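PDB 3HIM: probable transcriptional regulator from Rhodococcus jostii, which probably binds cis-regulatory DNA through an N-terminal helix-turn-helix domain and controls transcription as a member of the TetR family. Local coordinates for residues R20-A25 and S68-H73; D106-A111 and W175-T180. All coordinates share one frame; numbering follows the deposited sequence.

Interaction 1: R20-A25 and S68-H73; sequences RIRAAA and SLEGHH
Arg22 and Glu70 form a bidentate salt bridge between the first helix of the TetR-type DNA-binding domain, 16-32, and helix 60-82, the long helix that follows the predicted helix-turn-helix motif. It illustrates how two helices whose backbones are well separated, the CA atoms of Arg22 and Glu70 being 9.6 Å apart, can still be joined by a pair of long side chains that come from opposite directions.

The arginine is the one to follow. Its CB points toward helix 60-82, and CG lies anti to the carbonyl carbon, beside the backbone N (chi1 -62°). A bend at chi3 then turns the chain so that one side of the guanidinium is presented to the carboxylate. Arg22 CD is the first atom to come near it, with Glu70 OE1 3.6 Å away. At NE the real bond begins: Arg22 NE donates to Glu70 OE1 at 2.7 Å, almost straight, with an N-H...O angle of 170°. CZ carries the group on to its two amino ends, which have different partners. NH1 hydrogen-bonds the hydroxyl of Tyr57, while NH2 donates to Glu70 OE2, so the grip is side-on, one nitrogen to each oxygen, and the second anchor at NH1 should further limit rotation of the guanidinium. Along the way the largely buried arginine also packs on Leu63 and Ala66 of helix 60-82.

Glu70 reaches back with an extended chain, but its carboxylate is not coplanar with its partner: the two planes stand 56° apart. The oxygens lie close to the guanidinium plane, but because of the tilt the nitrogens meet them from above the carboxylate plane, and the bond from Arg22 NH2 to Glu70 OE2, also 2.7 Å long, is slightly more bent than its neighbour.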
loop_
_atom_site.group_PDB
_atom_site.type_symbol
_atom_site.label_atom_id
_atom_site.label_comp_id
_atom_site.label_asym_id
_atom_site.label_seq_id
_atom_site.Cartn_x
_atom_site.Cartn_y
_atom_site.Cartn_z
ATOM N N ARG B 20 4.992 11.401 23.358
ATOM C CA ARG B 20 5.118 10.083 23.989
ATOM C C ARG B 20 3.792 9.303 23.903
ATOM O O ARG B 20 3.785 8.083 23.690
ATOM C CB ARG B 20 5.551 10.255 25.462
ATOM C CG ARG B 20 5.680 8.992 26.295
ATOM C CD ARG B 20 6.359 9.307 27.633
ATOM N NE ARG B 20 6.370 8.177 28.568
ATOM C CZ ARG B 20 5.384 7.882 29.423
ATOM N NH1 ARG B 20 4.272 8.621 29.473
ATOM N NH2 ARG B 20 5.497 6.831 30.235
ATOM N N ILE B 21 2.683 9.995 24.103
ATOM C CA ILE B 21 1.359 9.346 24.000
ATOM C C ILE B 21 1.113 8.868 22.564
ATOM O O ILE B 21 0.648 7.746 22.358
ATOM C CB ILE B 21 0.223 10.269 24.518
ATOM C CG1 ILE B 21 0.362 10.457 26.041
ATOM C CG2 ILE B 21 -1.204 9.710 24.136
ATOM C CD1 ILE B 21 -0.256 11.754 26.568
ATOM N N ARG B 22 1.473 9.707 21.590
ATOM C CA ARG B 22 1.310 9.370 20.174
ATOM C C ARG B 22 2.152 8.162 19.790
ATOM O O ARG B 22 1.637 7.242 19.142
ATOM C CB ARG B 22 1.648 10.554 19.263
ATOM C CG ARG B 22 0.771 11.756 19.462
ATOM C CD ARG B 22 0.832 12.684 18.269
ATOM N NE ARG B 22 2.155 13.243 18.016
ATOM C CZ ARG B 22 2.703 14.249 18.708
ATOM N NH1 ARG B 22 2.066 14.793 19.744
ATOM N NH2 ARG B 22 3.898 14.706 18.373
ATOM N N ALA B 23 3.429 8.153 20.199
ATOM C CA ALA B 23 4.285 6.990 19.933
ATOM C C ALA B 23 3.660 5.722 20.527
ATOM O O ALA B 23 3.552 4.693 19.843
ATOM C CB ALA B 23 5.704 7.204 20.459
ATOM N N ALA B 24 3.213 5.797 21.785
ATOM C CA ALA B 24 2.619 4.616 22.421
ATOM C C ALA B 24 1.325 4.216 21.723
ATOM O O ALA B 24 1.052 3.024 21.549
ATOM C CB ALA B 24 2.365 4.849 23.913
ATOM N N ALA B 25 0.527 5.207 21.332
ATOM C CA ALA B 25 -0.725 4.918 20.640
ATOM C C ALA B 25 -0.456 4.215 19.299
ATOM O O ALA B 25 -1.199 3.322 18.911
ATOM C CB ALA B 25 -1.543 6.179 20.431
ATOM N N SER B 68 -2.000 11.227 12.446
ATOM C CA SER B 68 -2.122 11.265 11.001
ATOM C C SER B 68 -1.602 12.604 10.430
ATOM O O SER B 68 -0.926 12.644 9.394
ATOM C CB SER B 68 -3.578 11.006 10.605
ATOM O OG SER B 68 -3.705 10.953 9.200
ATOM N N LEU B 69 -1.908 13.689 11.120
ATOM C CA LEU B 69 -1.415 15.014 10.754
ATOM C C LEU B 69 0.108 15.058 10.808
ATOM O O LEU B 69 0.776 15.493 9.858
ATOM C CB LEU B 69 -2.003 16.052 11.714
ATOM C CG LEU B 69 -1.620 17.516 11.553
ATOM C CD1 LEU B 69 -2.188 18.091 10.238
ATOM C CD2 LEU B 69 -2.145 18.296 12.770
ATOM N N GLU B 70 0.643 14.581 11.930
ATOM C CA GLU B 70 2.075 14.566 12.165
ATOM C C GLU B 70 2.733 13.844 11.005
ATOM O O GLU B 70 3.620 14.398 10.356
ATOM C CB GLU B 70 2.369 13.867 13.494
ATOM C CG GLU B 70 3.848 13.620 13.833
ATOM C CD GLU B 70 4.048 13.216 15.304
ATOM O OE1 GLU B 70 3.397 12.257 15.799
ATOM O OE2 GLU B 70 4.865 13.868 15.971
ATOM N N GLY B 71 2.266 12.621 10.738
ATOM C CA GLY B 71 2.794 11.765 9.661
ATOM C C GLY B 71 2.678 12.385 8.282
ATOM O O GLY B 71 3.655 12.434 7.541
ATOM N N HIS B 72 1.487 12.878 7.940
ATOM C CA HIS B 72 1.266 13.528 6.647
ATOM C C HIS B 72 2.115 14.782 6.437
ATOM O O HIS B 72 2.721 14.942 5.383
ATOM C CB HIS B 72 -0.225 13.801 6.413
ATOM C CG HIS B 72 -1.012 12.552 6.128
ATOM N ND1 HIS B 72 -1.197 12.065 4.853
ATOM C CD2 HIS B 72 -1.622 11.674 6.956
ATOM C CE1 HIS B 72 -1.905 10.950 4.906
ATOM N NE2 HIS B 72 -2.174 10.689 6.171
ATOM N N HIS B 73 2.165 15.656 7.445
ATOM C CA HIS B 73 3.011 16.846 7.385
ATOM C C HIS B 73 4.481 16.479 7.300
ATOM O O HIS B 73 5.229 17.088 6.558
ATOM C CB HIS B 73 2.796 17.768 8.586
ATOM C CG HIS B 73 3.761 18.904 8.625
ATOM N ND1 HIS B 73 5.034 18.778 9.141
ATOM C CD2 HIS B 73 3.668 20.172 8.152
ATOM C CE1 HIS B 73 5.675 19.928 9.013
ATOM N NE2 HIS B 73 4.867 20.792 8.422
#

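Interaction 2: D106-A111 and W175-T180; sequences DNRASA and WFPSHT
Arg108 lays its extended side chain across Phe176 and Pro177, an example of an arginine that packs through its carbons and its flat end while its hydrogen bond goes elsewhere. Packing contacts dominate. Arg108 CG lies between the backbone N and the carbonyl carbon (chi1 58°), and from there the chain runs out to NE. The nonpolar part is Arg108 CD, at the edge of the Phe176 ring, 3.9 Å from Phe176 CD1. Arg108 NH1 comes to the same edge, 3.6 Å from Phe176 CE1. The guanidinium and ring planes are 66° apart. Over one face of the guanidinium sits Pro177 CD, 3.6 Å from Arg108 NE. Pro177, after a cis peptide, rests its CB over the centre of the Phe176 ring.

Polar contacts across the segments are weak: Arg108 CD approaches Phe176 O at 3.2 Å, but NE is badly angled for a hydrogen bond to this oxygen. NH1 instead bonds Ala105 O in helix 89-106. With the side chain cut back to an alanine, Phe176 and Pro177 would probably lose this cover, and the Ala105 carbonyl its donor.

Helix 108-116 is thereby joined to the loop after helix 158-175, where Phe176 also packs on Ala105 and on Pro184 of helix 184-198.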
loop_
_atom_site.group_PDB
_atom_site.type_symbol
_atom_site.label_atom_id
_atom_site.label_comp_id
_atom_site.label_asym_id
_atom_site.label_seq_id
_atom_site.Cartn_x
_atom_site.Cartn_y
_atom_site.Cartn_z
ATOM N N ASP B 106 11.403 4.149 7.002
ATOM C CA ASP B 106 11.671 4.551 8.406
ATOM C C ASP B 106 10.421 4.815 9.257
ATOM O O ASP B 106 10.389 4.460 10.432
ATOM C CB ASP B 106 12.539 5.807 8.477
ATOM C CG ASP B 106 13.962 5.587 7.980
ATOM O OD1 ASP B 106 14.424 4.427 7.843
ATOM O OD2 ASP B 106 14.627 6.623 7.747
ATOM N N ASN B 107 9.395 5.439 8.693
ATOM C CA ASN B 107 8.224 5.792 9.506
ATOM C C ASN B 107 7.002 4.948 9.244
ATOM O O ASN B 107 5.869 5.425 9.431
ATOM C CB ASN B 107 7.894 7.271 9.329
ATOM C CG ASN B 107 9.058 8.138 9.691
ATOM O OD1 ASN B 107 9.321 8.360 10.868
ATOM N ND2 ASN B 107 9.797 8.598 8.689
ATOM N N ARG B 108 7.235 3.695 8.843
ATOM C CA ARG B 108 6.167 2.801 8.378
ATOM C C ARG B 108 5.032 2.582 9.391
ATOM O O ARG B 108 3.856 2.490 8.994
ATOM C CB ARG B 108 6.732 1.444 7.881
ATOM C CG ARG B 108 7.558 0.656 8.909
ATOM C CD ARG B 108 8.379 -0.488 8.266
ATOM N NE ARG B 108 9.138 -1.250 9.256
ATOM C CZ ARG B 108 10.375 -0.949 9.650
ATOM N NH1 ARG B 108 11.027 0.097 9.133
ATOM N NH2 ARG B 108 10.964 -1.700 10.560
ATOM N N ALA B 109 5.383 2.478 10.676
ATOM C CA ALA B 109 4.397 2.180 11.730
ATOM C C ALA B 109 3.471 3.357 11.903
ATOM O O ALA B 109 2.266 3.209 11.878
ATOM C CB ALA B 109 5.080 1.808 13.063
ATOM N N SER B 110 4.051 4.539 12.054
ATOM C CA SER B 110 3.261 5.754 12.025
ATOM C C SER B 110 2.508 5.903 10.708
ATOM O O SER B 110 1.355 6.310 10.713
ATOM C CB SER B 110 4.128 6.979 12.261
ATOM O OG SER B 110 3.321 8.128 12.178
ATOM N N ALA B 111 3.152 5.587 9.587
ATOM C CA ALA B 111 2.503 5.739 8.264
ATOM C C ALA B 111 1.256 4.859 8.158
ATOM O O ALA B 111 0.205 5.327 7.721
ATOM C CB ALA B 111 3.470 5.427 7.143
ATOM N N TRP B 175 4.818 -3.298 3.156
ATOM C CA TRP B 175 5.610 -4.538 2.989
ATOM C C TRP B 175 7.002 -4.493 3.586
ATOM O O TRP B 175 7.618 -5.534 3.783
ATOM C CB TRP B 175 5.712 -4.980 1.512
ATOM C CG TRP B 175 6.399 -3.971 0.602
ATOM C CD1 TRP B 175 5.787 -3.054 -0.222
ATOM C CD2 TRP B 175 7.809 -3.787 0.417
ATOM N NE1 TRP B 175 6.729 -2.299 -0.889
ATOM C CE2 TRP B 175 7.976 -2.734 -0.528
ATOM C CE3 TRP B 175 8.946 -4.398 0.954
ATOM C CZ2 TRP B 175 9.234 -2.290 -0.939
ATOM C CZ3 TRP B 175 10.203 -3.942 0.551
ATOM C CH2 TRP B 175 10.335 -2.904 -0.395
ATOM N N PHE B 176 7.515 -3.296 3.841
ATOM C CA PHE B 176 8.902 -3.165 4.273
ATOM C C PHE B 176 9.032 -3.494 5.768
ATOM O O PHE B 176 8.132 -3.198 6.535
ATOM C CB PHE B 176 9.381 -1.752 3.970
ATOM C CG PHE B 176 10.814 -1.491 4.320
ATOM C CD1 PHE B 176 11.163 -1.075 5.604
ATOM C CD2 PHE B 176 11.806 -1.629 3.360
ATOM C CE1 PHE B 176 12.485 -0.823 5.940
ATOM C CE2 PHE B 176 13.148 -1.379 3.685
ATOM C CZ PHE B 176 13.483 -0.975 4.971
ATOM N N PRO B 177 10.140 -4.140 6.185
ATOM C CA PRO B 177 11.240 -4.697 5.386
ATOM C C PRO B 177 10.939 -6.085 4.822
ATOM O O PRO B 177 10.181 -6.846 5.429
ATOM C CB PRO B 177 12.380 -4.811 6.394
ATOM C CG PRO B 177 11.705 -4.993 7.716
ATOM C CD PRO B 177 10.387 -4.260 7.635
ATOM N N SER B 178 11.545 -6.409 3.677
ATOM C CA SER B 178 11.450 -7.749 3.087
ATOM C C SER B 178 12.827 -8.396 3.192
ATOM O O SER B 178 13.794 -7.751 3.626
ATOM C CB SER B 178 11.025 -7.661 1.625
ATOM O OG SER B 178 12.080 -7.112 0.851
ATOM N N HIS B 179 12.939 -9.654 2.782
ATOM C CA HIS B 179 14.254 -10.297 2.745
ATOM C C HIS B 179 15.201 -9.599 1.775
ATOM O O HIS B 179 16.379 -9.399 2.088
ATOM C CB HIS B 179 14.139 -11.780 2.422
ATOM C CG HIS B 179 13.450 -12.567 3.488
ATOM N ND1 HIS B 179 13.998 -12.761 4.739
ATOM C CD2 HIS B 179 12.258 -13.209 3.493
ATOM C CE1 HIS B 179 13.176 -13.497 5.466
ATOM N NE2 HIS B 179 12.112 -13.781 4.732
ATOM N N THR B 180 14.687 -9.197 0.621
ATOM C CA THR B 180 15.504 -8.425 -0.320
ATOM C C THR B 180 15.726 -6.994 0.147
ATOM O O THR B 180 16.840 -6.474 0.084
ATOM C CB THR B 180 14.912 -8.396 -1.721
ATOM O OG1 THR B 180 14.560 -9.728 -2.102
ATOM C CG2 THR B 180 15.952 -7.825 -2.720
#

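Both contacts are partly buried and each depends on an arginine, yet their chemistry differs. Interaction 1 pairs opposite charges between two helices, 16-32 and 60-82, and its arginine is the more buried partner. Interaction 2 joins a helix start to a loop in the C-terminal, tetracycline repressor-like region by packing, with the buried phenylalanine inside and the proline at the surface. They share no element, and their centres lie about 17 Å apart, although their nearest atoms are about 4 Å from each other without touching. The loop of interaction 2 also reaches the second subunit, where Thr180 bonds Glu159 of that chain, whereas the segments of interaction 1 touch no other chain of the assembly.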